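Local coordinates for protein MSM0273 (Mycobacterium smegmatis, PDB 5L37) that forms a pentameric building block of the RMM bacterial microcompartment shell and, as in other members of the EutN/CcmL family, probably closes its vertices, at residues M1-N9 against S44-Q54; M36-S44 against F62-I73. All coordinates share one frame; numbering follows the deposited sequence.

Contact 1. Residues M1-N9 against S44-Q54; sequences MLRATVTGN and SGVGEHVLIAQ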
ATOM      1  N   MET C   1      -2.945  -6.162   9.209  1.00 14.18           N
ATOM      2  CA  MET C   1      -1.973  -5.947  10.319  1.00 13.61           C
ATOM      3  C   MET C   1      -1.069  -7.160  10.399  1.00 13.87           C
ATOM      4  O   MET C   1      -1.380  -8.231   9.880  1.00 15.76           O
ATOM      5  CB  MET C   1      -2.689  -5.690  11.686  1.00 13.50           C
ATOM      6  CG  MET C   1      -3.453  -4.335  11.759  1.00 17.50           C
ATOM      7  SD  MET C   1      -5.110  -4.494  10.996  1.00 15.79           S
ATOM      8  CE  MET C   1      -5.977  -5.459  12.265  1.00 17.34           C
ATOM      9  N   LEU C   2       0.098  -6.970  11.024  1.00 13.75           N
ATOM     10  CA  LEU C   2       1.040  -8.087  11.151  1.00 15.64           C
ATOM     11  C   LEU C   2       1.480  -8.276  12.597  1.00 16.25           C
ATOM     12  O   LEU C   2       1.602  -7.323  13.362  1.00 16.09           O
ATOM     13  CB  LEU C   2       2.265  -7.859  10.305  1.00 17.86           C
ATOM     14  CG  LEU C   2       2.027  -7.800   8.795  1.00 21.71           C
ATOM     15  CD1 LEU C   2       3.294  -7.308   8.110  1.00 27.98           C
ATOM     16  CD2 LEU C   2       1.580  -9.159   8.223  1.00 22.28           C
ATOM     17  N   ARG C   3       1.704  -9.521  12.972  1.00 15.40           N
ATOM     18  CA  ARG C   3       2.387  -9.847  14.225  1.00 15.42           C
ATOM     19  C   ARG C   3       3.883  -9.717  13.980  1.00 17.35           C
ATOM     20  O   ARG C   3       4.394 -10.229  12.975  1.00 17.73           O
ATOM     21  CB  ARG C   3       2.032 -11.279  14.683  1.00 19.98           C
ATOM     22  CG  ARG C   3       0.582 -11.484  14.988  1.00 20.03           C
ATOM     23  CD  ARG C   3       0.308 -12.890  15.526  1.00 26.27           C
ATOM     24  NE  ARG C   3       0.799 -13.946  14.673  1.00 38.08           N
ATOM     25  CZ  ARG C   3       1.857 -14.709  14.960  1.00 40.29           C
ATOM     26  NH1 ARG C   3       2.547 -14.538  16.086  1.00 40.18           N
ATOM     27  NH2 ARG C   3       2.220 -15.658  14.113  1.00 45.78           N
ATOM     28  N   ALA C   4       4.576  -9.084  14.918  1.00 15.45           N
ATOM     29  CA  ALA C   4       6.020  -8.929  14.820  1.00 16.00           C
ATOM     30  C   ALA C   4       6.630  -8.983  16.188  1.00 16.94           C
ATOM     31  O   ALA C   4       5.907  -8.915  17.204  1.00 19.04           O
ATOM     32  CB  ALA C   4       6.347  -7.609  14.159  1.00 18.43           C
ATOM     33  N   THR C   5       7.950  -9.119  16.218  1.00 17.39           N
ATOM     34  CA  THR C   5       8.704  -9.120  17.460  1.00 18.17           C
ATOM     35  C   THR C   5       9.655  -7.949  17.420  1.00 18.93           C
ATOM     36  O   THR C   5      10.368  -7.776  16.425  1.00 19.97           O
ATOM     37  CB  THR C   5       9.495 -10.447  17.646  1.00 22.73           C
ATOM     38  OG1 THR C   5       8.559 -11.537  17.623  1.00 24.27           O
ATOM     39  CG2 THR C   5      10.252 -10.454  18.967  1.00 21.93           C
ATOM     40  N   VAL C   6       9.670  -7.160  18.495  1.00 18.64           N
ATOM     41  CA  VAL C   6      10.635  -6.060  18.626  1.00 20.70           C
ATOM     42  C   VAL C   6      12.053  -6.607  18.821  1.00 23.22           C
ATOM     43  O   VAL C   6      12.305  -7.453  19.696  1.00 24.64           O
ATOM     44  CB  VAL C   6      10.309  -5.144  19.800  1.00 18.34           C
ATOM     45  CG1 VAL C   6      11.326  -3.985  19.861  1.00 20.07           C
ATOM     46  CG2 VAL C   6       8.857  -4.573  19.681  1.00 17.12           C
ATOM     47  N   THR C   7      12.982  -6.146  17.990  1.00 20.83           N
ATOM     48  CA  THR C   7      14.342  -6.684  18.068  1.00 23.70           C
ATOM     49  C   THR C   7      15.332  -5.628  18.515  1.00 28.99           C
ATOM     50  O   THR C   7      16.440  -5.948  18.989  1.00 28.80           O
ATOM     51  CB  THR C   7      14.793  -7.254  16.720  1.00 27.64           C
ATOM     52  OG1 THR C   7      14.622  -6.256  15.707  1.00 33.88           O
ATOM     53  CG2 THR C   7      13.942  -8.475  16.328  1.00 27.50           C
ATOM     54  N   GLY C   8      14.956  -4.364  18.425  1.00 26.18           N
ATOM     55  CA  GLY C   8      15.882  -3.326  18.865  1.00 29.12           C
ATOM     56  C   GLY C   8      15.391  -1.913  18.662  1.00 28.24           C
ATOM     57  O   GLY C   8      14.297  -1.690  18.160  1.00 24.83           O
ATOM     58  N   ASN C   9      16.238  -0.945  18.979  1.00 29.14           N
ATOM     59  CA  ASN C   9      15.842   0.446  18.847  1.00 31.57           C
ATOM     60  C   ASN C   9      16.670   1.011  17.712  1.00 30.26           C
ATOM     61  O   ASN C   9      17.771   0.524  17.413  1.00 33.89           O
ATOM     62  CB  ASN C   9      16.072   1.225  20.152  1.00 43.58           C
ATOM     63  CG  ASN C   9      14.967   2.260  20.431  1.00 52.78           C
ATOM     64  OD1 ASN C   9      14.652   3.128  19.606  1.00 42.37           O
ATOM     65  ND2 ASN C   9      14.350   2.137  21.606  1.00 62.43           N
ATOM     66  N   SER C  44       6.924  -0.121  24.005  1.00 20.30           N
ATOM     67  CA  SER C  44       7.158  -1.543  23.732  1.00 19.92           C
ATOM     68  C   SER C  44       8.613  -1.911  23.935  1.00 23.87           C
ATOM     69  O   SER C  44       9.493  -1.091  23.715  1.00 27.13           O
ATOM     70  CB  SER C  44       6.760  -1.892  22.286  1.00 20.90           C
ATOM     71  OG  SER C  44       5.402  -1.532  22.033  1.00 20.02           O
ATOM     72  N   GLY C  45       8.847  -3.140  24.403  1.00 31.71           N
ATOM     73  CA  GLY C  45      10.197  -3.591  24.723  1.00 33.94           C
ATOM     74  C   GLY C  45      10.825  -4.591  23.768  1.00 32.01           C
ATOM     75  O   GLY C  45      10.121  -5.235  23.014  1.00 25.16           O
ATOM     76  N   VAL C  46      12.155  -4.722  23.805  1.00 35.25           N
ATOM     77  CA  VAL C  46      12.819  -5.710  22.972  1.00 29.72           C
ATOM     78  C   VAL C  46      12.334  -7.099  23.358  1.00 27.51           C
ATOM     79  O   VAL C  46      12.240  -7.443  24.547  1.00 30.59           O
ATOM     80  CB  VAL C  46      14.357  -5.623  23.073  1.00 34.61           C
ATOM     81  CG1 VAL C  46      14.998  -6.813  22.423  1.00 43.28           C
ATOM     82  CG2 VAL C  46      14.838  -4.373  22.416  1.00 35.60           C
ATOM     83  N   GLY C  47      12.010  -7.899  22.357  1.00 26.80           N
ATOM     84  CA  GLY C  47      11.557  -9.255  22.598  1.00 24.21           C
ATOM     85  C   GLY C  47      10.049  -9.343  22.666  1.00 23.88           C
ATOM     86  O   GLY C  47       9.478 -10.426  22.638  1.00 25.18           O
ATOM     87  N   GLU C  48       9.395  -8.196  22.761  1.00 24.25           N
ATOM     88  CA  GLU C  48       7.946  -8.173  22.879  1.00 23.86           C
ATOM     89  C   GLU C  48       7.241  -8.482  21.560  1.00 20.38           C
ATOM     90  O   GLU C  48       7.670  -8.078  20.482  1.00 21.38           O
ATOM     91  CB  GLU C  48       7.493  -6.803  23.356  1.00 24.13           C
ATOM     92  CG  GLU C  48       6.028  -6.679  23.620  1.00 28.28           C
ATOM     93  CD  GLU C  48       5.701  -5.333  24.251  1.00 38.91           C
ATOM     94  OE1 GLU C  48       6.637  -4.646  24.732  1.00 41.20           O
ATOM     95  OE2 GLU C  48       4.511  -4.949  24.242  1.00 40.81           O
ATOM     96  N   HIS C  49       6.160  -9.232  21.647  1.00 19.28           N
ATOM     97  CA  HIS C  49       5.365  -9.524  20.478  1.00 17.57           C
ATOM     98  C   HIS C  49       4.279  -8.488  20.307  1.00 19.12           C
ATOM     99  O   HIS C  49       3.471  -8.286  21.216  1.00 19.34           O
ATOM    100  CB  HIS C  49       4.758 -10.921  20.595  1.00 23.40           C
ATOM    101  CG  HIS C  49       5.789 -11.970  20.824  1.00 23.42           C
ATOM    102  ND1 HIS C  49       6.705 -12.327  19.869  1.00 26.84           N
ATOM    103  CD2 HIS C  49       6.058 -12.732  21.915  1.00 30.24           C
ATOM    104  CE1 HIS C  49       7.523 -13.243  20.366  1.00 30.24           C
ATOM    105  NE2 HIS C  49       7.139 -13.516  21.599  1.00 35.05           N
ATOM    106  N   VAL C  50       4.243  -7.865  19.132  1.00 16.31           N
ATOM    107  CA  VAL C  50       3.380  -6.706  18.919  1.00 17.04           C
ATOM    108  C   VAL C  50       2.585  -6.852  17.625  1.00 16.56           C
ATOM    109  O   VAL C  50       2.902  -7.679  16.777  1.00 16.45           O
ATOM    110  CB  VAL C  50       4.183  -5.391  18.856  1.00 15.24           C
ATOM    111  CG1 VAL C  50       4.883  -5.118  20.207  1.00 17.73           C
ATOM    112  CG2 VAL C  50       5.227  -5.463  17.770  1.00 17.40           C
ATOM    113  N   LEU C  51       1.564  -6.016  17.502  1.00 15.37           N
ATOM    114  CA  LEU C  51       0.685  -5.942  16.345  1.00 13.67           C
ATOM    115  C   LEU C  51       0.961  -4.615  15.636  1.00 14.49           C
ATOM    116  O   LEU C  51       0.967  -3.578  16.291  1.00 16.14           O
ATOM    117  CB  LEU C  51      -0.765  -6.002  16.825  1.00 17.12           C
ATOM    118  CG  LEU C  51      -1.859  -6.137  15.790  1.00 19.48           C
ATOM    119  CD1 LEU C  51      -1.599  -7.484  15.009  1.00 21.00           C
ATOM    120  CD2 LEU C  51      -3.201  -6.099  16.526  1.00 18.76           C
ATOM    121  N   ILE C  52       1.216  -4.651  14.332  1.00 13.12           N
ATOM    122  CA  ILE C  52       1.585  -3.465  13.555  1.00 14.76           C
ATOM    123  C   ILE C  52       0.564  -3.166  12.488  1.00 13.41           C
ATOM    124  O   ILE C  52       0.115  -4.098  11.784  1.00 15.26           O
ATOM    125  CB  ILE C  52       2.952  -3.662  12.890  1.00 15.01           C
ATOM    126  CG1 ILE C  52       3.968  -3.700  14.057  1.00 18.72           C
ATOM    127  CG2 ILE C  52       3.259  -2.515  11.916  1.00 20.77           C
ATOM    128  CD1 ILE C  52       5.290  -4.110  13.616  1.00 27.92           C
ATOM    129  N   ALA C  53       0.228  -1.888  12.336  1.00 13.25           N
ATOM    130  CA  ALA C  53      -0.554  -1.430  11.158  1.00 14.87           C
ATOM    131  C   ALA C  53       0.335  -0.616  10.241  1.00 16.66           C
ATOM    132  O   ALA C  53       1.245   0.083  10.713  1.00 15.04           O
ATOM    133  CB  ALA C  53      -1.747  -0.593  11.593  1.00 17.89           C
ATOM    134  N   GLN C  54       0.098  -0.733   8.927  1.00 12.86           N
ATOM    135  CA  GLN C  54       0.985  -0.090   7.936  1.00 13.95           C
ATOM    136  C   GLN C  54       0.240   0.856   7.021  1.00 16.42           C
ATOM    137  O   GLN C  54      -0.990   0.753   6.833  1.00 16.81           O
ATOM    138  CB  GLN C  54       1.652  -1.160   7.083  1.00 13.89           C
ATOM    139  CG  GLN C  54       2.570  -2.082   7.888  1.00 15.93           C
ATOM    140  CD  GLN C  54       3.154  -3.145   6.999  1.00 18.64           C
ATOM    141  OE1 GLN C  54       2.575  -4.211   6.819  1.00 21.96           O
ATOM    142  NE2 GLN C  54       4.276  -2.824   6.367  1.00 19.86           N
TER

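Contact 2. Residues M36-S44 against F62-I73; sequences MIAFDVLGS and FTGTPPPIDALI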
ATOM      1  N   MET C  36      11.456  -4.574   9.485  1.00 22.20           N
ATOM      2  CA  MET C  36      11.088  -3.195   9.173  1.00 19.49           C
ATOM      3  C   MET C  36      11.216  -2.349  10.425  1.00 19.12           C
ATOM      4  O   MET C  36      11.509  -2.854  11.522  1.00 18.86           O
ATOM      5  CB  MET C  36       9.651  -3.086   8.612  1.00 22.75           C
ATOM      6  CG  MET C  36       8.593  -3.167   9.678  1.00 27.39           C
ATOM      7  SD  MET C  36       6.872  -3.110   9.031  1.00 28.39           S
ATOM      8  CE  MET C  36       6.811  -4.712   8.299  1.00 30.18           C
ATOM      9  N   ILE C  37      11.065  -1.043  10.254  1.00 17.89           N
ATOM     10  CA  ILE C  37      11.073  -0.104  11.363  1.00 17.75           C
ATOM     11  C   ILE C  37       9.663   0.399  11.580  1.00 17.23           C
ATOM     12  O   ILE C  37       9.015   0.929  10.650  1.00 16.95           O
ATOM     13  CB  ILE C  37      12.058   1.115  11.112  1.00 17.07           C
ATOM     14  CG1 ILE C  37      13.481   0.617  10.743  1.00 22.28           C
ATOM     15  CG2 ILE C  37      12.030   2.092  12.326  1.00 17.98           C
ATOM     16  CD1 ILE C  37      14.071  -0.396  11.673  1.00 25.84           C
ATOM     17  N   ALA C  38       9.187   0.235  12.818  1.00 14.56           N
ATOM     18  CA  ALA C  38       7.854   0.677  13.169  1.00 13.79           C
ATOM     19  C   ALA C  38       7.912   1.728  14.234  1.00 17.22           C
ATOM     20  O   ALA C  38       8.787   1.674  15.116  1.00 17.64           O
ATOM     21  CB  ALA C  38       6.982  -0.522  13.665  1.00 16.70           C
ATOM     22  N   PHE C  39       6.981   2.673  14.186  1.00 13.84           N
ATOM     23  CA  PHE C  39       6.893   3.705  15.214  1.00 15.32           C
ATOM     24  C   PHE C  39       6.158   3.168  16.428  1.00 15.06           C
ATOM     25  O   PHE C  39       5.220   2.402  16.286  1.00 14.76           O
ATOM     26  CB  PHE C  39       6.170   4.955  14.671  1.00 13.51           C
ATOM     27  CG  PHE C  39       6.453   6.181  15.455  1.00 14.81           C
ATOM     28  CD1 PHE C  39       7.686   6.786  15.330  1.00 17.24           C
ATOM     29  CD2 PHE C  39       5.501   6.744  16.321  1.00 16.97           C
ATOM     30  CE1 PHE C  39       8.003   7.934  16.052  1.00 20.03           C
ATOM     31  CE2 PHE C  39       5.795   7.899  17.063  1.00 19.95           C
ATOM     32  CZ  PHE C  39       7.057   8.492  16.926  1.00 21.23           C
ATOM     33  N   ASP C  40       6.597   3.565  17.607  1.00 14.89           N
ATOM     34  CA  ASP C  40       5.991   3.067  18.845  1.00 14.65           C
ATOM     35  C   ASP C  40       5.699   4.188  19.806  1.00 15.25           C
ATOM     36  O   ASP C  40       6.583   5.009  20.103  1.00 18.00           O
ATOM     37  CB  ASP C  40       6.930   2.082  19.511  1.00 15.19           C
ATOM     38  CG  ASP C  40       6.322   1.464  20.760  1.00 17.20           C
ATOM     39  OD1 ASP C  40       5.301   0.785  20.654  1.00 20.64           O
ATOM     40  OD2 ASP C  40       6.970   1.550  21.794  1.00 19.63           O
ATOM     41  N   VAL C  41       4.471   4.201  20.329  1.00 15.73           N
ATOM     42  CA  VAL C  41       4.076   5.176  21.336  1.00 16.37           C
ATOM     43  C   VAL C  41       3.739   4.495  22.669  1.00 16.77           C
ATOM     44  O   VAL C  41       3.472   5.168  23.660  1.00 19.71           O
ATOM     45  CB  VAL C  41       2.869   6.013  20.892  1.00 16.92           C
ATOM     46  CG1 VAL C  41       3.229   6.826  19.586  1.00 19.18           C
ATOM     47  CG2 VAL C  41       1.644   5.138  20.624  1.00 18.68           C
ATOM     48  N   LEU C  42       3.726   3.164  22.671  1.00 17.03           N
ATOM     49  CA  LEU C  42       3.344   2.362  23.852  1.00 18.65           C
ATOM     50  C   LEU C  42       4.459   1.980  24.824  1.00 18.41           C
ATOM     51  O   LEU C  42       4.202   1.271  25.807  1.00 20.83           O
ATOM     52  CB  LEU C  42       2.637   1.090  23.388  1.00 20.07           C
ATOM     53  CG  LEU C  42       1.260   1.347  22.757  1.00 20.71           C
ATOM     54  CD1 LEU C  42       0.703   0.028  22.121  1.00 22.59           C
ATOM     55  CD2 LEU C  42       0.270   1.937  23.783  1.00 22.25           C
ATOM     56  N   GLY C  43       5.709   2.270  24.487  1.00 18.12           N
ATOM     57  CA  GLY C  43       6.788   1.873  25.362  1.00 20.58           C
ATOM     58  C   GLY C  43       7.051   0.385  25.229  1.00 25.52           C
ATOM     59  O   GLY C  43       7.434  -0.291  26.214  1.00 26.78           O
ATOM     60  N   SER C  44       6.924  -0.121  24.005  1.00 20.30           N
ATOM     61  CA  SER C  44       7.158  -1.543  23.732  1.00 19.92           C
ATOM     62  C   SER C  44       8.613  -1.911  23.935  1.00 23.87           C
ATOM     63  O   SER C  44       9.493  -1.091  23.715  1.00 27.13           O
ATOM     64  CB  SER C  44       6.760  -1.892  22.286  1.00 20.90           C
ATOM     65  OG  SER C  44       5.402  -1.532  22.033  1.00 20.02           O
ATOM     66  N   PHE C  62      -2.410   9.896  14.506  1.00 19.75           N
ATOM     67  CA  PHE C  62      -1.882  11.050  15.233  1.00 19.44           C
ATOM     68  C   PHE C  62      -2.730  12.282  15.066  1.00 27.68           C
ATOM     69  O   PHE C  62      -3.330  12.502  14.033  1.00 28.21           O
ATOM     70  CB  PHE C  62      -0.449  11.327  14.780  1.00 17.65           C
ATOM     71  CG  PHE C  62       0.492  10.243  15.189  1.00 17.88           C
ATOM     72  CD1 PHE C  62       1.076  10.263  16.477  1.00 18.15           C
ATOM     73  CD2 PHE C  62       0.752   9.171  14.360  1.00 16.98           C
ATOM     74  CE1 PHE C  62       1.944   9.236  16.879  1.00 20.37           C
ATOM     75  CE2 PHE C  62       1.592   8.134  14.762  1.00 17.38           C
ATOM     76  CZ  PHE C  62       2.187   8.168  16.019  1.00 18.31           C
ATOM     77  N   THR C  63      -2.821  13.054  16.140  1.00 37.34           N
ATOM     78  CA  THR C  63      -3.470  14.351  16.067  1.00 46.11           C
ATOM     79  C   THR C  63      -2.442  15.334  15.527  1.00 49.52           C
ATOM     80  O   THR C  63      -1.229  15.087  15.607  1.00 42.84           O
ATOM     81  CB  THR C  63      -3.983  14.788  17.436  1.00 48.37           C
ATOM     82  OG1 THR C  63      -2.919  14.655  18.389  1.00 53.50           O
ATOM     83  CG2 THR C  63      -5.137  13.876  17.879  1.00 50.53           C
ATOM     84  N   GLY C  64      -2.922  16.419  14.934  1.00 50.06           N
ATOM     85  CA  GLY C  64      -2.044  17.407  14.348  1.00 49.33           C
ATOM     86  C   GLY C  64      -1.688  17.136  12.905  1.00 47.98           C
ATOM     87  O   GLY C  64      -2.403  16.449  12.192  1.00 49.95           O
ATOM     88  N   THR C  65      -0.567  17.701  12.481  1.00 48.23           N
ATOM     89  CA  THR C  65      -0.072  17.580  11.119  1.00 47.35           C
ATOM     90  C   THR C  65       0.278  16.117  10.891  1.00 43.37           C
ATOM     91  O   THR C  65       0.891  15.511  11.772  1.00 33.33           O
ATOM     92  CB  THR C  65       1.159  18.450  10.903  1.00 47.94           C
ATOM     93  OG1 THR C  65       0.877  19.791  11.335  1.00 48.57           O
ATOM     94  CG2 THR C  65       1.579  18.449   9.459  1.00 40.62           C
ATOM     95  N   PRO C  66      -0.141  15.547   9.742  1.00 49.77           N
ATOM     96  CA  PRO C  66       0.089  14.105   9.547  1.00 42.99           C
ATOM     97  C   PRO C  66       1.579  13.760   9.531  1.00 23.11           C
ATOM     98  O   PRO C  66       2.332  14.204   8.626  1.00 31.34           O
ATOM     99  CB  PRO C  66      -0.548  13.823   8.175  1.00 48.07           C
ATOM    100  CG  PRO C  66      -0.591  15.187   7.465  1.00 50.41           C
ATOM    101  CD  PRO C  66      -0.831  16.167   8.589  1.00 50.48           C
ATOM    102  N   PRO C  67       2.016  12.915  10.488  1.00 21.48           N
ATOM    103  CA  PRO C  67       3.460  12.633  10.451  1.00 17.64           C
ATOM    104  C   PRO C  67       3.854  11.658   9.358  1.00 20.41           C
ATOM    105  O   PRO C  67       3.038  10.823   8.921  1.00 19.85           O
ATOM    106  CB  PRO C  67       3.747  12.013  11.799  1.00 19.40           C
ATOM    107  CG  PRO C  67       2.435  11.366  12.224  1.00 25.98           C
ATOM    108  CD  PRO C  67       1.356  12.284  11.640  1.00 23.72           C
ATOM    109  N   PRO C  68       5.121  11.709   8.958  1.00 17.65           N
ATOM    110  CA  PRO C  68       5.602  10.871   7.862  1.00 16.52           C
ATOM    111  C   PRO C  68       5.970   9.462   8.354  1.00 16.98           C
ATOM    112  O   PRO C  68       7.134   9.029   8.303  1.00 16.46           O
ATOM    113  CB  PRO C  68       6.822  11.647   7.358  1.00 19.55           C
ATOM    114  CG  PRO C  68       7.400  12.243   8.640  1.00 20.03           C
ATOM    115  CD  PRO C  68       6.183  12.588   9.520  1.00 21.13           C
ATOM    116  N   ILE C  69       4.936   8.751   8.826  1.00 16.27           N
ATOM    117  CA  ILE C  69       5.079   7.452   9.478  1.00 15.17           C
ATOM    118  C   ILE C  69       4.180   6.465   8.750  1.00 16.05           C
ATOM    119  O   ILE C  69       2.961   6.739   8.607  1.00 16.14           O
ATOM    120  CB  ILE C  69       4.643   7.576  10.974  1.00 18.27           C
ATOM    121  CG1 ILE C  69       5.604   8.518  11.702  1.00 20.57           C
ATOM    122  CG2 ILE C  69       4.544   6.210  11.652  1.00 19.13           C
ATOM    123  CD1 ILE C  69       7.000   7.989  11.743  1.00 20.00           C
ATOM    124  N   ASP C  70       4.744   5.329   8.314  1.00 14.78           N
ATOM    125  CA  ASP C  70       3.969   4.328   7.548  1.00 13.75           C
ATOM    126  C   ASP C  70       3.906   2.944   8.267  1.00 13.07           C
ATOM    127  O   ASP C  70       3.542   1.935   7.657  1.00 13.11           O
ATOM    128  CB  ASP C  70       4.583   4.184   6.131  1.00 13.76           C
ATOM    129  CG  ASP C  70       6.007   3.571   6.147  1.00 16.44           C
ATOM    130  OD1 ASP C  70       6.453   3.194   7.238  1.00 17.15           O
ATOM    131  OD2 ASP C  70       6.628   3.432   5.066  1.00 18.30           O
ATOM    132  N   ALA C  71       4.250   2.902   9.558  1.00 12.81           N
ATOM    133  CA  ALA C  71       4.138   1.657  10.345  1.00 12.68           C
ATOM    134  C   ALA C  71       4.050   2.017  11.809  1.00 12.61           C
ATOM    135  O   ALA C  71       4.846   2.839  12.274  1.00 14.39           O
ATOM    136  CB  ALA C  71       5.359   0.751  10.090  1.00 13.81           C
ATOM    137  N   LEU C  72       3.050   1.479  12.494  1.00 12.49           N
ATOM    138  CA  LEU C  72       2.745   1.860  13.884  1.00 12.80           C
ATOM    139  C   LEU C  72       2.416   0.613  14.654  1.00 14.24           C
ATOM    140  O   LEU C  72       1.594  -0.181  14.234  1.00 14.87           O
ATOM    141  CB  LEU C  72       1.549   2.830  13.941  1.00 13.26           C
ATOM    142  CG  LEU C  72       1.073   3.266  15.330  1.00 13.45           C
ATOM    143  CD1 LEU C  72       2.164   4.118  16.064  1.00 13.47           C
ATOM    144  CD2 LEU C  72      -0.200   4.076  15.140  1.00 15.05           C
ATOM    145  N   ILE C  73       3.052   0.463  15.817  1.00 13.45           N
ATOM    146  CA  ILE C  73       2.645  -0.597  16.735  1.00 14.03           C
ATOM    147  C   ILE C  73       1.339  -0.221  17.414  1.00 13.32           C
ATOM    148  O   ILE C  73       1.234   0.842  18.041  1.00 13.78           O
ATOM    149  CB  ILE C  73       3.779  -0.843  17.748  1.00 13.66           C
ATOM    150  CG1 ILE C  73       4.916  -1.607  17.045  1.00 13.75           C
ATOM    151  CG2 ILE C  73       3.234  -1.616  18.985  1.00 14.11           C
ATOM    152  CD1 ILE C  73       6.307  -1.528  17.840  1.00 17.74           C
TER
HETATM  153  O   HOH W   1       2.952   1.942  19.823  1.00 17.04           O

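Contact 1. Residues M1-N9 against S44-Q54
Leu2-Thr5 and His49-Ile52 form an antiparallel strand pair in the wall of the OB-like barrel of this pentamer-forming family. Leu2 and Ile52 make a hydrogen-bonded pair, with Ile52 N 2.9 Å from Leu2 O; Ala4 and Val50 repeat it, Val50 N lying 2.8 Å from Ala4 O. On their face of the sheet, Ala4 CB meets Ile52 CD1 at 3.7 Å. Thr5 and His49 project from the other face, side by side. With Thr5 OG1 beside its own backbone N (chi1 -58°) and the imidazole swung likewise (chi1 -55°), OG1 reaches the ring edge and hydrogen-bonds ND1 at 3.0 Å; Glu30 adds a weak bond to ND1. Gly47 O sits 4.0 Å above one face of the ring. Ahead of the strand, Gly45-Glu48 make a type II turn, with Gly47 in its third position. The turn is pinned by Gly47 N to Val6 O at 2.7 Å and by Gly45 N to Glu48 OE1, also 2.7 Å. Val6 tucks beneath it, CB 3.2 Å from Gly45 O. Strand 2-9 runs between 49-54 and 23-29, with a classic bulge at Thr7-Gly8 opposite Glu26; beyond 49-54 lies strand 71-76.

Contact 2. Residues M36-S44 against F62-I73
The rings of Phe39 and Phe62 meet obliquely, planes at 73° and centroids 5.8 Å apart, Phe62 CZ coming to 3.6 Å from Phe39 CD2. Leu72 CD1 lies at the edge of the Phe39 ring, while Val41 CG1 abuts the Phe62 edge, 3.8 Å from CE1. Phe39 carries CG anti to its backbone N (chi1 -160°), which brings the ring to both Phe62 and Ile69; Ile69 CD1 comes in obliquely, 3.8 Å from Phe39 CD1, and its CG2 touches Phe39 CB at 3.7 Å. Two backbone bonds frame the single bridge of Phe39 with Leu72: Phe39 N to Ala71 O and Ile73 N to Phe39 O, both 2.9 Å. Farther on, Ile73 CG2 packs at 3.6 Å against Asp40 OD1, an oxygen that accepts from Ser44 OG and from a water. The same water donates to Ile73 O at 2.7 Å and accepts from Val41 N, tying the two chain segments together. Here strands 35-40 and 71-76, the ends of the sheet order, join to close the barrel; Ala38 and Ile73 face Ile52 of strand 49-54, and Leu72 rests on Ala58 of helix 56-60.

Overall arrangement
Contact 1 belongs to the run of antiparallel strands that makes up the barrel wall, and contact 2 is the seam where that wall meets itself. Their centres are 12 Å apart, and strands 49-54 and 71-76 join them as sheet neighbours: Ala53 N approaches Leu72 O at 2.9 Å, probably a hydrogen bond. Ser44 belongs to both, leading from the Asp40 end of contact 2 into the turn of contact 1. Toward the other end of the strands, Gln54 NE2 packs 3.7 Å from Met36 CE. The two also meet at the interface between subunits, where Asp70 of one subunit hydrogen-bonds Met1 N and Gln54 N of a neighbouring subunit.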